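Local coordinates for protein PpBBE-like 1 D396N (Physcomitrella patens subsp. patens, PDB 6EO5) that is a single-site variant of a cellobiose oxidase, a berberine bridge enzyme homologue of the VAO family that carries a bi-covalently attached FAD, at residues A[114-117]-A[118-122]; A[143-147]-A[148-152]; A[314-317]-A[318-322]; A[434-437]-A[438-442]. All blocks are in the same frame, centred on the assembly; numbering follows the deposited sequence.

The four contacts follow one another along the chain. Contacts 1 and 2 lie inside the FAD-binding domain, with centres about 8 Å apart. They touch through backbone: L122 N probably bonds to V145 O at 2.8 Å, and F120 O probably accepts from I147 N at 2.9 Å. The turn that follows strand 113-117 is thereby tied to the loop and first residue of helix 147-153, which meets the cofactor. Contact 3 sits on the surface, in the loop between helix 302-308 and strand 331-338, its centre about 20 Å from that of contact 2. Contact 4 lies where the chain runs into helix 438-442, about 38 Å from contact 3 between centres and across the chain's centre from it.

Contact 1. Residues A[114-117]-A[118-122]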
loop_
_atom_site.group_PDB
_atom_site.type_symbol
_atom_site.label_atom_id
_atom_site.label_comp_id
_atom_site.label_asym_id
_atom_site.label_seq_id
_atom_site.Cartn_x
_atom_site.Cartn_y
_atom_site.Cartn_z
ATOM N N ALA A 114 0.400 -19.604 -3.393
ATOM C CA ALA A 114 1.792 -19.360 -3.733
ATOM C C ALA A 114 2.527 -18.941 -2.472
ATOM O O ALA A 114 1.928 -18.384 -1.549
ATOM C CB ALA A 114 1.941 -18.293 -4.826
ATOM N N VAL A 115 3.828 -19.225 -2.432
ATOM C CA VAL A 115 4.695 -18.809 -1.335
ATOM C C VAL A 115 5.561 -17.669 -1.842
ATOM O O VAL A 115 6.228 -17.803 -2.875
ATOM C CB VAL A 115 5.562 -19.965 -0.818
ATOM C CG1 VAL A 115 6.580 -19.436 0.179
ATOM C CG2 VAL A 115 4.696 -21.023 -0.184
ATOM N N VAL A 116 5.548 -16.545 -1.126
ATOM C CA VAL A 116 6.273 -15.342 -1.526
ATOM C C VAL A 116 7.133 -14.885 -0.357
ATOM O O VAL A 116 6.642 -14.773 0.771
ATOM C CB VAL A 116 5.312 -14.221 -1.970
ATOM C CG1 VAL A 116 6.075 -13.011 -2.446
ATOM C CG2 VAL A 116 4.406 -14.726 -3.064
ATOM N N GLY A 117 8.415 -14.641 -0.622
ATOM C CA GLY A 117 9.293 -14.110 0.404
ATOM C C GLY A 117 9.121 -12.612 0.593
ATOM O O GLY A 117 8.782 -11.884 -0.334
ATOM N N ALA A 118 9.390 -12.143 1.815
ATOM C CA ALA A 118 9.043 -10.778 2.199
ATOM C C ALA A 118 9.877 -9.719 1.483
ATOM O O ALA A 118 9.649 -8.518 1.672
ATOM C CB ALA A 118 9.175 -10.606 3.709
ATOM N N GLY A 119 10.825 -10.137 0.644
ATOM C CA GLY A 119 11.651 -9.211 -0.098
ATOM C C GLY A 119 11.167 -8.864 -1.487
ATOM O O GLY A 119 11.781 -8.020 -2.151
ATOM N N PHE A 120 10.071 -9.470 -1.936
ATOM C CA PHE A 120 9.580 -9.282 -3.293
ATOM C C PHE A 120 9.049 -7.866 -3.517
ATOM O O PHE A 120 8.480 -7.235 -2.616
ATOM C CB PHE A 120 8.469 -10.289 -3.589
ATOM C CG PHE A 120 8.868 -11.371 -4.538
ATOM C CD1 PHE A 120 8.944 -11.119 -5.903
ATOM C CD2 PHE A 120 9.151 -12.653 -4.077
ATOM C CE1 PHE A 120 9.306 -12.133 -6.794
ATOM C CE2 PHE A 120 9.517 -13.672 -4.959
ATOM C CZ PHE A 120 9.596 -13.405 -6.314
ATOM N N ARG A 121 9.243 -7.375 -4.744
ATOM C CA ARG A 121 8.573 -6.188 -5.255
ATOM C C ARG A 121 7.421 -6.624 -6.152
ATOM O O ARG A 121 7.396 -7.747 -6.650
ATOM C CB ARG A 121 9.535 -5.285 -6.035
ATOM C CG ARG A 121 10.913 -5.090 -5.421
ATOM C CD ARG A 121 10.846 -4.807 -3.957
ATOM N NE ARG A 121 11.874 -3.865 -3.515
ATOM C CZ ARG A 121 12.923 -4.185 -2.759
ATOM N NH1 ARG A 121 13.102 -5.444 -2.358
ATOM N NH2 ARG A 121 13.797 -3.240 -2.411
ATOM N N LEU A 122 6.455 -5.724 -6.360
ATOM C CA LEU A 122 5.226 -6.132 -7.038
ATOM C C LEU A 122 5.477 -6.474 -8.504
ATOM O O LEU A 122 4.909 -7.443 -9.024
ATOM C CB LEU A 122 4.159 -5.046 -6.921
ATOM C CG LEU A 122 3.618 -4.739 -5.524
ATOM C CD1 LEU A 122 2.416 -3.832 -5.644
ATOM C CD2 LEU A 122 3.278 -6.011 -4.737
#
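V116 and F120 meet around a type I beta turn, G117 to F120, which takes the chain off strand 113-117 in the FAD-binding domain. The strand belongs to an antiparallel sheet, and R121 is the N-cap of the helix that follows. The tight side is apolar. CG1 of V116 reaches CD2 of F120 at 3.5 Å, and the two side chains cross at about a right angle. With chi1 at -177°, CG1 of V116 stands opposite the backbone N and beside the carbonyl carbon, on the side where the F120 ring lies. L125 of helix 122-133 touches both residues, while F105 and I147 also pack on F120. The turn is closed by F120 N, which donates to G117 O at 3.2 Å. The donor stands above the carbonyl plane, not on a lone pair. The same oxygen lies at the edge of the F120 ring. A118 at the corner touches the bound FAD. The looser side is that of R121. Its side chain is partly exposed and takes no part in the apolar packing. It folds back on the turn instead: NH1 of R121 donates to G119 O at 2.9 Å, with the oxygen close to the guanidinium plane.

Contact 2. Residues A[143-147]-A[148-152]; sequences PTVGI and AGHAL. With FAD (flavin-adenine dinucleotide), chain C.
V145 and H150 meet where the loop runs into helix 147-153. CG1 of V145 touches CB of H150 at 3.8 Å, and the side chains cross at about a right angle. Most of the polar atoms here are answered by the cofactor or by the helix. At the N-cap, G146 N donates to O2P of the FAD at 2.8 Å. One turn on, G149 N donates to O1P of the same FAD phosphate at 3.2 Å. Neither glycine has a CB, and the phosphate lies close against the backbone of both. The start of the helix probably adds a favourable field for this anion. H150 is held at both ring nitrogens. ND1 of H150 and the ribityl O2' of FAD share a nearly straight hydrogen bond of 2.9 Å (170°), and NE2 bonds to the backbone N of G140. The ring is swung toward the ribityl chain with CG anti to the backbone N (chi1 -168°). A leucine in place of H150 would probably leave FAD O2' and the N-H of G140 without these partners. The carbonyls are also used. I147 O accepts from A151 N at 2.8 Å, while G146 O takes only a weak bond from H150 N. Around these bonds, CG2 of V145 packs on FAD C8 at 3.5 Å, and A148 CB touches N7A of the adenine. A helix start gripping the FAD phosphate through glycine N-H groups places this as part of the cofactor site in the VAO-type FAD-binding domain.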
loop_
_atom_site.group_PDB
_atom_site.type_symbol
_atom_site.label_atom_id
_atom_site.label_comp_id
_atom_site.label_asym_id
_atom_site.label_seq_id
_atom_site.Cartn_x
_atom_site.Cartn_y
_atom_site.Cartn_z
ATOM N N PRO A 143 5.194 -0.827 -9.561
ATOM C CA PRO A 143 5.984 -2.064 -9.666
ATOM C C PRO A 143 7.087 -2.199 -8.628
ATOM O O PRO A 143 7.453 -3.338 -8.292
ATOM C CB PRO A 143 6.564 -1.989 -11.084
ATOM C CG PRO A 143 5.684 -1.048 -11.799
ATOM C CD PRO A 143 5.252 -0.041 -10.802
ATOM N N THR A 144 7.632 -1.087 -8.116
ATOM C CA THR A 144 8.745 -1.151 -7.174
ATOM C C THR A 144 8.303 -1.289 -5.720
ATOM O O THR A 144 9.171 -1.359 -4.838
ATOM C CB THR A 144 9.659 0.077 -7.323
ATOM O OG1 THR A 144 9.003 1.248 -6.835
ATOM C CG2 THR A 144 10.027 0.296 -8.775
ATOM N N VAL A 145 6.992 -1.359 -5.453
ATOM C CA VAL A 145 6.497 -1.483 -4.084
ATOM C C VAL A 145 6.789 -2.876 -3.551
ATOM O O VAL A 145 6.669 -3.876 -4.273
ATOM C CB VAL A 145 4.990 -1.173 -4.026
ATOM C CG1 VAL A 145 4.354 -1.727 -2.747
ATOM C CG2 VAL A 145 4.762 0.316 -4.115
ATOM N N GLY A 146 7.175 -2.952 -2.279
ATOM C CA GLY A 146 7.408 -4.243 -1.663
ATOM C C GLY A 146 6.097 -4.915 -1.292
ATOM O O GLY A 146 5.138 -4.267 -0.876
ATOM N N ILE A 147 6.062 -6.241 -1.457
ATOM C CA ILE A 147 4.850 -6.984 -1.127
ATOM C C ILE A 147 4.562 -6.908 0.364
ATOM O O ILE A 147 3.404 -6.990 0.784
ATOM C CB ILE A 147 4.977 -8.445 -1.597
ATOM C CG1 ILE A 147 3.680 -9.214 -1.335
ATOM C CG2 ILE A 147 6.133 -9.107 -0.900
ATOM C CD1 ILE A 147 2.483 -8.648 -2.060
ATOM N N ALA A 148 5.602 -6.728 1.180
ATOM C CA ALA A 148 5.511 -6.863 2.628
ATOM C C ALA A 148 4.686 -5.750 3.266
ATOM O O ALA A 148 3.615 -6.016 3.821
ATOM C CB ALA A 148 6.914 -6.891 3.234
ATOM N N GLY A 149 5.184 -4.509 3.217
ATOM C CA GLY A 149 4.398 -3.395 3.718
ATOM C C GLY A 149 3.034 -3.326 3.063
ATOM O O GLY A 149 2.008 -3.237 3.740
ATOM N N HIS A 150 3.013 -3.399 1.730
ATOM C CA HIS A 150 1.775 -3.422 0.960
ATOM C C HIS A 150 0.758 -4.392 1.556
ATOM O O HIS A 150 -0.354 -3.995 1.926
ATOM C CB HIS A 150 2.107 -3.800 -0.483
ATOM C CG HIS A 150 0.988 -3.581 -1.455
ATOM N ND1 HIS A 150 0.463 -2.333 -1.720
ATOM C CD2 HIS A 150 0.319 -4.449 -2.253
ATOM C CE1 HIS A 150 -0.490 -2.445 -2.629
ATOM N NE2 HIS A 150 -0.595 -3.720 -2.972
ATOM N N ALA A 151 1.145 -5.670 1.690
ATOM C CA ALA A 151 0.214 -6.710 2.140
ATOM C C ALA A 151 -0.151 -6.556 3.615
ATOM O O ALA A 151 -1.298 -6.815 4.009
ATOM C CB ALA A 151 0.810 -8.100 1.891
ATOM N N LEU A 152 0.813 -6.151 4.447
ATOM C CA LEU A 152 0.549 -6.023 5.874
ATOM C C LEU A 152 -0.351 -4.830 6.198
ATOM O O LEU A 152 -0.873 -4.751 7.318
ATOM C CB LEU A 152 1.871 -5.928 6.643
ATOM C CG LEU A 152 2.763 -7.183 6.615
ATOM C CD1 LEU A 152 4.118 -6.892 7.222
ATOM C CD2 LEU A 152 2.111 -8.389 7.295
HETATM P PA FAD C . 8.325 -0.225 3.418
HETATM O O1A FAD C . 8.677 1.239 3.633
HETATM O O2A FAD C . 9.555 -1.077 3.235
HETATM O O5B FAD C . 7.372 -0.839 4.566
HETATM C C5B FAD C . 6.310 -0.094 5.124
HETATM C C4B FAD C . 6.055 -0.512 6.568
HETATM O O4B FAD C . 5.935 -1.919 6.656
HETATM C C3B FAD C . 7.197 -0.117 7.487
HETATM O O3B FAD C . 6.668 0.146 8.768
HETATM C C2B FAD C . 8.025 -1.373 7.548
HETATM O O2B FAD C . 8.799 -1.435 8.720
HETATM C C1B FAD C . 6.958 -2.458 7.478
HETATM N N9A FAD C . 7.552 -3.697 6.928
HETATM C C8A FAD C . 8.253 -3.822 5.752
HETATM N N7A FAD C . 8.649 -5.106 5.614
HETATM C C5A FAD C . 8.218 -5.804 6.686
HETATM C C6A FAD C . 8.359 -7.131 7.047
HETATM N N6A FAD C . 9.024 -7.963 6.252
HETATM N N1A FAD C . 7.803 -7.582 8.224
HETATM C C2A FAD C . 7.126 -6.705 9.040
HETATM N N3A FAD C . 6.992 -5.380 8.684
HETATM C C4A FAD C . 7.534 -4.935 7.523
HETATM N N1 FAD C . -0.841 1.340 -1.916
HETATM C C2 FAD C . -1.920 0.597 -2.408
HETATM O O2 FAD C . -2.712 -0.014 -1.660
HETATM N N3 FAD C . -2.110 0.521 -3.777
HETATM C C4 FAD C . -1.258 1.173 -4.643
HETATM O O4 FAD C . -1.442 1.078 -5.853
HETATM C C4X FAD C . -0.190 1.913 -4.156
HETATM N N5 FAD C . 0.684 2.523 -5.030
HETATM C C5X FAD C . 1.906 2.979 -4.575
HETATM C C6 FAD C . 2.836 3.464 -5.488
HETATM C C7 FAD C . 4.137 3.827 -5.106
HETATM C C7M FAD C . 5.125 4.334 -6.132
HETATM C C8 FAD C . 4.457 3.800 -3.732
HETATM C C8M FAD C . 5.802 4.288 -3.228
HETATM C C9 FAD C . 3.472 3.393 -2.812
HETATM C C9A FAD C . 2.195 2.958 -3.213
HETATM N N10 FAD C . 1.183 2.587 -2.318
HETATM C C10 FAD C . 0.044 1.962 -2.785
HETATM C "C1'" FAD C . 1.406 2.579 -0.842
HETATM C "C2'" FAD C . 1.985 1.228 -0.435
HETATM O "O2'" FAD C . 1.010 0.213 -0.359
HETATM C "C3'" FAD C . 2.643 1.375 0.918
HETATM O "O3'" FAD C . 3.636 2.360 0.763
HETATM C "C4'" FAD C . 3.225 0.038 1.369
HETATM O "O4'" FAD C . 3.173 -0.024 2.780
HETATM C "C5'" FAD C . 4.649 -0.137 0.845
HETATM O "O5'" FAD C . 5.286 -1.299 1.334
HETATM P P FAD C . 6.893 -1.409 1.196
HETATM O O1P FAD C . 7.342 -2.780 1.644
HETATM O O2P FAD C . 7.406 -1.055 -0.174
HETATM O O3P FAD C . 7.400 -0.182 2.104
#

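Contact 3. Residues A[314-317]-A[318-322]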
loop_
_atom_site.group_PDB
_atom_site.type_symbol
_atom_site.label_atom_id
_atom_site.label_comp_id
_atom_site.label_asym_id
_atom_site.label_seq_id
_atom_site.Cartn_x
_atom_site.Cartn_y
_atom_site.Cartn_z
ATOM N N SER A 314 1.651 -1.349 -24.291
ATOM C CA SER A 314 1.265 -2.746 -24.103
ATOM C C SER A 314 2.124 -3.712 -24.909
ATOM O O SER A 314 2.059 -4.924 -24.667
ATOM C CB SER A 314 -0.211 -2.963 -24.439
ATOM O OG SER A 314 -0.480 -2.860 -25.816
ATOM N N ASN A 315 2.937 -3.213 -25.835
ATOM C CA ASN A 315 3.901 -4.049 -26.533
ATOM C C ASN A 315 5.238 -4.139 -25.808
ATOM O O ASN A 315 6.171 -4.746 -26.343
ATOM C CB ASN A 315 4.117 -3.544 -27.966
ATOM C CG ASN A 315 4.808 -2.199 -28.018
ATOM O OD1 ASN A 315 4.775 -1.435 -27.064
ATOM N ND2 ASN A 315 5.443 -1.902 -29.141
ATOM N N THR A 316 5.358 -3.557 -24.614
ATOM C CA THR A 316 6.605 -3.653 -23.868
ATOM C C THR A 316 6.920 -5.113 -23.534
ATOM O O THR A 316 6.020 -5.925 -23.295
ATOM C CB THR A 316 6.522 -2.811 -22.595
ATOM O OG1 THR A 316 6.422 -1.421 -22.948
ATOM C CG2 THR A 316 7.753 -3.028 -21.720
ATOM N N ASN A 317 8.207 -5.454 -23.558
ATOM C CA ASN A 317 8.662 -6.778 -23.145
ATOM C C ASN A 317 8.271 -7.039 -21.695
ATOM O O ASN A 317 8.636 -6.242 -20.813
ATOM C CB ASN A 317 10.176 -6.882 -23.303
ATOM C CG ASN A 317 10.724 -8.241 -22.888
ATOM O OD1 ASN A 317 9.984 -9.215 -22.732
ATOM N ND2 ASN A 317 12.034 -8.311 -22.716
ATOM N N PRO A 318 7.547 -8.122 -21.397
ATOM C CA PRO A 318 7.142 -8.358 -20.003
ATOM C C PRO A 318 8.300 -8.391 -19.020
ATOM O O PRO A 318 8.095 -8.081 -17.838
ATOM C CB PRO A 318 6.421 -9.711 -20.077
ATOM C CG PRO A 318 5.875 -9.766 -21.427
ATOM C CD PRO A 318 6.863 -9.041 -22.321
ATOM N N ASN A 319 9.514 -8.730 -19.469
ATOM C CA ASN A 319 10.659 -8.751 -18.561
ATOM C C ASN A 319 11.020 -7.375 -18.034
ATOM O O ASN A 319 11.884 -7.278 -17.155
ATOM C CB ASN A 319 11.884 -9.351 -19.244
ATOM C CG ASN A 319 11.736 -10.839 -19.501
ATOM O OD1 ASN A 319 11.422 -11.619 -18.593
ATOM N ND2 ASN A 319 11.960 -11.244 -20.748
ATOM N N GLN A 320 10.411 -6.314 -18.567
ATOM C CA GLN A 320 10.633 -4.991 -17.999
ATOM C C GLN A 320 10.234 -4.962 -16.534
ATOM O O GLN A 320 10.875 -4.277 -15.731
ATOM C CB GLN A 320 9.856 -3.945 -18.798
ATOM C CG GLN A 320 9.905 -2.567 -18.235
ATOM C CD GLN A 320 11.275 -1.944 -18.357
ATOM O OE1 GLN A 320 11.650 -1.447 -19.418
ATOM N NE2 GLN A 320 12.036 -1.965 -17.271
ATOM N N LEU A 321 9.217 -5.747 -16.159
ATOM C CA LEU A 321 8.720 -5.760 -14.788
ATOM C C LEU A 321 9.765 -6.221 -13.778
ATOM O O LEU A 321 9.533 -6.070 -12.573
ATOM C CB LEU A 321 7.470 -6.642 -14.698
ATOM C CG LEU A 321 6.244 -6.184 -15.497
ATOM C CD1 LEU A 321 5.095 -7.153 -15.331
ATOM C CD2 LEU A 321 5.815 -4.802 -15.072
ATOM N N ASN A 322 10.902 -6.768 -14.233
ATOM C CA ASN A 322 12.021 -7.108 -13.358
ATOM C C ASN A 322 12.954 -5.933 -13.108
ATOM O O ASN A 322 13.748 -5.981 -12.160
ATOM C CB ASN A 322 12.868 -8.238 -13.952
ATOM C CG ASN A 322 12.160 -9.585 -13.958
ATOM O OD1 ASN A 322 11.462 -9.955 -13.011
ATOM N ND2 ASN A 322 12.363 -10.337 -15.029
#
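N317 and P318 form the turn that starts a short 3-10 segment, and N317 loses most surface to the contact. N317 O accepts from Q320 N at 2.9 Å in a nearly straight bond (168°). The donor sits above the carbonyl plane, not on a lone pair. The side chain of N317 reaches forward as well. CG lies anti to the backbone N (chi1 180°), which brings OD1 over the start of the segment. There N317 OD1 takes a weak bond of 3.3 Å from N319 N. P318 follows directly, and its ring nitrogen has no hydrogen to give, so the 3.0 Å approach of N317 OD1 to P318 N is mere proximity. The side chains of N317 and P318 cross at about a right angle. On the flank, ND2 of N317 passes CB of N319 at 3.6 Å, and the two amide planes stand 86° apart. T316 and Q320 supply the apolar part. The methyl CG2 of T316 packs on CB of Q320 at 3.7 Å, while OG1 of T316 is bonded to P313 O. The chain of Q320 bends at chi2, and its amide leads away from T316. N317 and N319 are exposed, in a loop between helix 302-308 and strand 331-338. L321 turns to the protein and packs on I303, I306 and L307 of that helix. The bonds L321 N to P318 O and N322 N to N319 O continue the three-residue spacing. The whole is a short 3-10 turn opened by an Asx turn at N317, its Asx bond weak.

Contact 4. Residues A[434-437]-A[438-442]; sequences RDMP and LSAYY
M436 lies against A440 and Y441 where the loop runs into helix 438-442, in the berberine-like C-terminal part of the chain. The side chains of M436 and Y441 cross at about a right angle. CB of M436 meets CE2 of Y441 at 3.6 Å, approaching the ring obliquely. CG of M436 is 3.5 Å from the phenol OH of Y441. The methionine then curls: with chi2 -54° and chi3 -64°, its CE turns back and packs on CB of A440. P437 flanks the same alanine more loosely, CG of P437 lying 4.3 Å from A440 CB. Replacing Y441 by an alanine would probably open a gap beside CB and CG of M436 and allow that side chain to turn. Y441 also touches A427 and D433, and CB of Y441 lies over the centre of one face of the Y442 ring, 3.9 Å above its plane. P437 itself is exposed, whereas M436, A440 and Y441 are buried. The backbone ties the loop to the helix. L438 O accepts from both Y441 N and Y442 N. One residue earlier, P437 O takes a bond of 2.8 Å from A440 N, with the donor well above the carbonyl plane.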
loop_
_atom_site.group_PDB
_atom_site.type_symbol
_atom_site.label_atom_id
_atom_site.label_comp_id
_atom_site.label_asym_id
_atom_site.label_seq_id
_atom_site.Cartn_x
_atom_site.Cartn_y
_atom_site.Cartn_z
ATOM N N ARG A 434 1.524 10.615 9.898
ATOM C CA ARG A 434 1.895 10.731 11.306
ATOM C C ARG A 434 0.922 11.589 12.114
ATOM O O ARG A 434 0.909 11.495 13.347
ATOM C CB ARG A 434 3.311 11.296 11.421
ATOM C CG ARG A 434 3.917 11.179 12.797
ATOM C CD ARG A 434 5.379 11.580 12.758
ATOM N NE ARG A 434 6.038 11.487 14.056
ATOM C CZ ARG A 434 7.353 11.380 14.192
ATOM N NH1 ARG A 434 8.118 11.346 13.112
ATOM N NH2 ARG A 434 7.907 11.306 15.397
ATOM N N ASP A 435 0.105 12.410 11.455
ATOM C CA ASP A 435 -0.887 13.245 12.121
ATOM C C ASP A 435 -2.239 12.568 12.292
ATOM O O ASP A 435 -3.160 13.208 12.818
ATOM C CB ASP A 435 -1.116 14.541 11.342
ATOM C CG ASP A 435 0.152 15.304 11.087
ATOM O OD1 ASP A 435 1.006 15.366 11.998
ATOM O OD2 ASP A 435 0.279 15.844 9.960
ATOM N N MET A 436 -2.408 11.320 11.811
ATOM C CA MET A 436 -3.661 10.619 12.064
ATOM C C MET A 436 -3.588 9.925 13.421
ATOM O O MET A 436 -2.573 9.295 13.734
ATOM C CB MET A 436 -3.953 9.590 10.975
ATOM C CG MET A 436 -4.278 10.150 9.593
ATOM S SD MET A 436 -5.630 11.336 9.631
ATOM C CE MET A 436 -7.015 10.363 10.145
ATOM N N PRO A 437 -4.612 10.045 14.262
ATOM C CA PRO A 437 -4.688 9.178 15.438
ATOM C C PRO A 437 -4.916 7.732 15.006
ATOM O O PRO A 437 -5.606 7.466 14.020
ATOM C CB PRO A 437 -5.898 9.730 16.194
ATOM C CG PRO A 437 -6.770 10.248 15.138
ATOM C CD PRO A 437 -5.831 10.860 14.114
ATOM N N LEU A 438 -4.351 6.794 15.773
ATOM C CA LEU A 438 -4.471 5.378 15.446
ATOM C C LEU A 438 -5.924 4.914 15.358
ATOM O O LEU A 438 -6.224 3.998 14.586
ATOM C CB LEU A 438 -3.710 4.537 16.467
ATOM C CG LEU A 438 -2.179 4.529 16.378
ATOM C CD1 LEU A 438 -1.609 3.441 17.272
ATOM C CD2 LEU A 438 -1.678 4.347 14.945
ATOM N N SER A 439 -6.838 5.523 16.119
ATOM C CA SER A 439 -8.246 5.159 16.018
ATOM C C SER A 439 -8.781 5.355 14.608
ATOM O O SER A 439 -9.750 4.686 14.219
ATOM C CB SER A 439 -9.088 5.975 16.995
ATOM O OG SER A 439 -8.899 7.371 16.805
ATOM N N ALA A 440 -8.173 6.261 13.836
ATOM C CA ALA A 440 -8.623 6.458 12.465
ATOM C C ALA A 440 -8.256 5.270 11.579
ATOM O O ALA A 440 -8.957 4.989 10.597
ATOM C CB ALA A 440 -8.041 7.746 11.901
ATOM N N TYR A 441 -7.173 4.564 11.908
ATOM C CA TYR A 441 -6.767 3.415 11.111
ATOM C C TYR A 441 -7.367 2.114 11.622
ATOM O O TYR A 441 -7.707 1.237 10.826
ATOM C CB TYR A 441 -5.244 3.285 11.086
ATOM C CG TYR A 441 -4.531 4.392 10.345
ATOM C CD1 TYR A 441 -4.795 4.640 9.001
ATOM C CD2 TYR A 441 -3.584 5.184 10.987
ATOM C CE1 TYR A 441 -4.132 5.650 8.323
ATOM C CE2 TYR A 441 -2.921 6.188 10.316
ATOM C CZ TYR A 441 -3.193 6.416 8.983
ATOM O OH TYR A 441 -2.525 7.419 8.312
ATOM N N TYR A 442 -7.533 1.978 12.932
ATOM C CA TYR A 442 -7.818 0.686 13.522
ATOM C C TYR A 442 -9.144 0.616 14.273
ATOM O O TYR A 442 -9.662 -0.492 14.449
ATOM C CB TYR A 442 -6.649 0.283 14.441
ATOM C CG TYR A 442 -5.333 0.157 13.682
ATOM C CD1 TYR A 442 -5.245 -0.620 12.517
ATOM C CD2 TYR A 442 -4.192 0.822 14.101
ATOM C CE1 TYR A 442 -4.040 -0.740 11.805
ATOM C CE2 TYR A 442 -2.989 0.713 13.398
ATOM C CZ TYR A 442 -2.923 -0.063 12.251
ATOM O OH TYR A 442 -1.737 -0.167 11.558
#